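Local structure of putative DNA-binding protein (Bacteroides fragilis, 3BS3) at residues 17-22 / 60-65. The protein probably binds DNA, as a small all-helical helix-turn-helix protein of the XRE family. Numbering follows the deposited sequence. Where two conformers were deposited one is given.
Sequences VVLAEK and ELLNVD
Leu62, from the end of helix 52-62, pushes its forked tip against the C-terminal turn of helix 15-21 and engages two neighbouring residues there. Leu62 CD1 is the methyl near Val18 CG1, at 3.9 Å, whereas Leu19 CD2 sits closest to Leu62 CD2, at 3.8 Å, but also near CD1. In both pairs the side chains cross at a slant. Val18 can present CG1 because this methyl stands opposite its own backbone N (chi1 178°), and from there it also meets Val64 CG1 end to end at 4.0 Å. The first bond of the Leu19 side chain leads away from residues 60-65, yet its CD2 end comes back to Leu62.

The exposed Lys22 lies along the rim of this apolar patch. Bent at chi2 (-54°), its chain runs past Val64 in the opposite direction, with Lys22 CE 3.8 Å from Val64 CG1. The same methylene comes within 3.4 Å of Leu62 O, a contact through carbon. The ammonium group reaches the other backbone through a water, which accepts from Lys22 NZ at 2.8 Å and donates to Asn63 O at 2.7 Å. Asn63 has positive phi (59°) and leaves the helix in a Schellman motif; after this turn Val64 points toward residues 17-22, where its CG1 meets Val18 and Lys22.

Leu69, in a loop, packs on Val18 and Val64, and Arg24 on Leu19 and Leu62. The contact joins the first and last of this chain's four helices, consistent with an XRE-type domain, apart from helices 26-33 and 37-44, which probably form the helix-turn-helix.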
loop_
_atom_site.group_PDB
_atom_site.type_symbol
_atom_site.label_atom_id
_atom_site.label_comp_id
_atom_site.label_asym_id
_atom_site.label_seq_id
_atom_site.Cartn_x
_atom_site.Cartn_y
_atom_site.Cartn_z
ATOM N N VAL A 17 6.677 14.005 -4.794
ATOM C CA VAL A 17 7.507 14.344 -5.953
ATOM C C VAL A 17 6.646 14.328 -7.210
ATOM O O VAL A 17 6.715 15.249 -8.041
ATOM C CB VAL A 17 8.694 13.372 -6.105
ATOM C CG1 VAL A 17 9.421 13.613 -7.438
ATOM C CG2 VAL A 17 9.649 13.572 -4.922
ATOM N N VAL A 18 5.840 13.289 -7.350
ATOM C CA VAL A 18 5.017 13.158 -8.563
ATOM C C VAL A 18 3.960 14.272 -8.647
ATOM O O VAL A 18 3.709 14.797 -9.733
ATOM C CB VAL A 18 4.444 11.751 -8.745
ATOM C CG1 VAL A 18 3.549 11.704 -10.009
ATOM C CG2 VAL A 18 5.590 10.718 -8.833
ATOM N N LEU A 19 3.325 14.617 -7.520
ATOM C CA LEU A 19 2.427 15.781 -7.507
ATOM C C LEU A 19 3.101 17.027 -8.083
ATOM O O LEU A 19 2.526 17.768 -8.889
ATOM C CB LEU A 19 1.937 16.088 -6.092
ATOM C CG LEU A 19 0.760 15.214 -5.633
ATOM C CD1 LEU A 19 0.496 15.437 -4.154
ATOM C CD2 LEU A 19 -0.530 15.518 -6.422
ATOM N N ALA A 20 4.316 17.281 -7.638
ATOM C CA ALA A 20 5.055 18.474 -8.089
ATOM C C ALA A 20 5.380 18.391 -9.586
ATOM O O ALA A 20 5.225 19.385 -10.324
ATOM C CB ALA A 20 6.314 18.630 -7.272
ATOM N N GLU A 21 5.812 17.214 -10.026
ATOM C CA GLU A 21 6.160 17.002 -11.423
ATOM C C GLU A 21 4.934 17.174 -12.327
ATOM O O GLU A 21 5.068 17.686 -13.456
ATOM C CB GLU A 21 6.776 15.616 -11.591
ATOM C CG GLU A 21 8.185 15.578 -11.029
ATOM C CD GLU A 21 8.841 14.212 -11.145
ATOM O OE1 GLU A 21 8.138 13.215 -11.410
ATOM O OE2 GLU A 21 10.060 14.147 -10.928
ATOM N N LYS A 22 3.780 16.735 -11.839
ATOM C CA LYS A 22 2.543 16.825 -12.596
ATOM C C LYS A 22 1.799 18.158 -12.359
ATOM O O LYS A 22 0.676 18.333 -12.821
ATOM C CB LYS A 22 1.619 15.619 -12.315
ATOM C CG LYS A 22 2.210 14.287 -12.816
ATOM C CD LYS A 22 2.574 14.389 -14.323
ATOM C CE LYS A 22 2.708 13.024 -15.007
ATOM N NZ LYS A 22 2.586 13.119 -16.538
ATOM N N GLU A 60 -3.752 6.750 -11.293
ATOM C CA GLU A 60 -4.700 7.009 -12.384
ATOM C C GLU A 60 -4.922 8.513 -12.514
ATOM O O GLU A 60 -4.873 9.072 -13.631
ATOM C CB GLU A 60 -6.024 6.275 -12.148
ATOM C CG GLU A 60 -5.910 4.784 -12.398
ATOM C CD GLU A 60 -7.083 3.965 -11.872
ATOM O OE1 GLU A 60 -7.984 4.511 -11.189
ATOM O OE2 GLU A 60 -7.090 2.748 -12.141
ATOM N N LEU A 61 -5.131 9.170 -11.376
ATOM C CA LEU A 61 -5.387 10.624 -11.342
ATOM C C LEU A 61 -4.193 11.455 -11.820
ATOM O O LEU A 61 -4.385 12.514 -12.435
ATOM C CB LEU A 61 -5.787 11.066 -9.931
ATOM C CG LEU A 61 -7.167 10.619 -9.458
ATOM C CD1 LEU A 61 -7.338 10.909 -7.996
ATOM C CD2 LEU A 61 -8.267 11.329 -10.275
ATOM N N LEU A 62 -2.978 10.977 -11.545
ATOM C CA LEU A 62 -1.757 11.685 -11.957
ATOM C C LEU A 62 -1.226 11.225 -13.312
ATOM O O LEU A 62 -0.194 11.734 -13.778
ATOM C CB LEU A 62 -0.672 11.571 -10.880
ATOM C CG LEU A 62 -1.070 12.206 -9.544
ATOM C CD1 LEU A 62 -0.014 11.950 -8.491
ATOM C CD2 LEU A 62 -1.336 13.719 -9.678
ATOM N N ASN A 63 -1.916 10.257 -13.929
ATOM C CA ASN A 63 -1.509 9.710 -15.229
ATOM C C ASN A 63 -0.111 9.099 -15.224
ATOM O O ASN A 63 0.693 9.322 -16.162
ATOM C CB ASN A 63 -1.604 10.773 -16.339
ATOM C CG ASN A 63 -3.017 11.307 -16.507
ATOM O OD1 ASN A 63 -3.990 10.556 -16.474
ATOM N ND2 ASN A 63 -3.131 12.617 -16.672
ATOM N N VAL A 64 0.181 8.334 -14.164
ATOM C CA VAL A 64 1.451 7.604 -14.085
ATOM C C VAL A 64 1.182 6.140 -13.757
ATOM O O VAL A 64 0.082 5.793 -13.286
ATOM C CB VAL A 64 2.411 8.192 -13.011
ATOM C CG1 VAL A 64 2.776 9.655 -13.334
ATOM C CG2 VAL A 64 1.794 8.096 -11.589
ATOM N N ASP A 65 2.168 5.285 -14.052
ATOM C CA ASP A 65 2.166 3.885 -13.602
ATOM C C ASP A 65 2.225 3.878 -12.078
ATOM O O ASP A 65 3.034 4.606 -11.493
ATOM C CB ASP A 65 3.401 3.160 -14.162
ATOM C CG ASP A 65 3.353 1.634 -13.975
ATOM O OD1 ASP A 65 3.125 1.116 -12.853
ATOM O OD2 ASP A 65 3.590 0.929 -14.981
HETATM O O HOH W 1 2.749 10.519 -17.442
#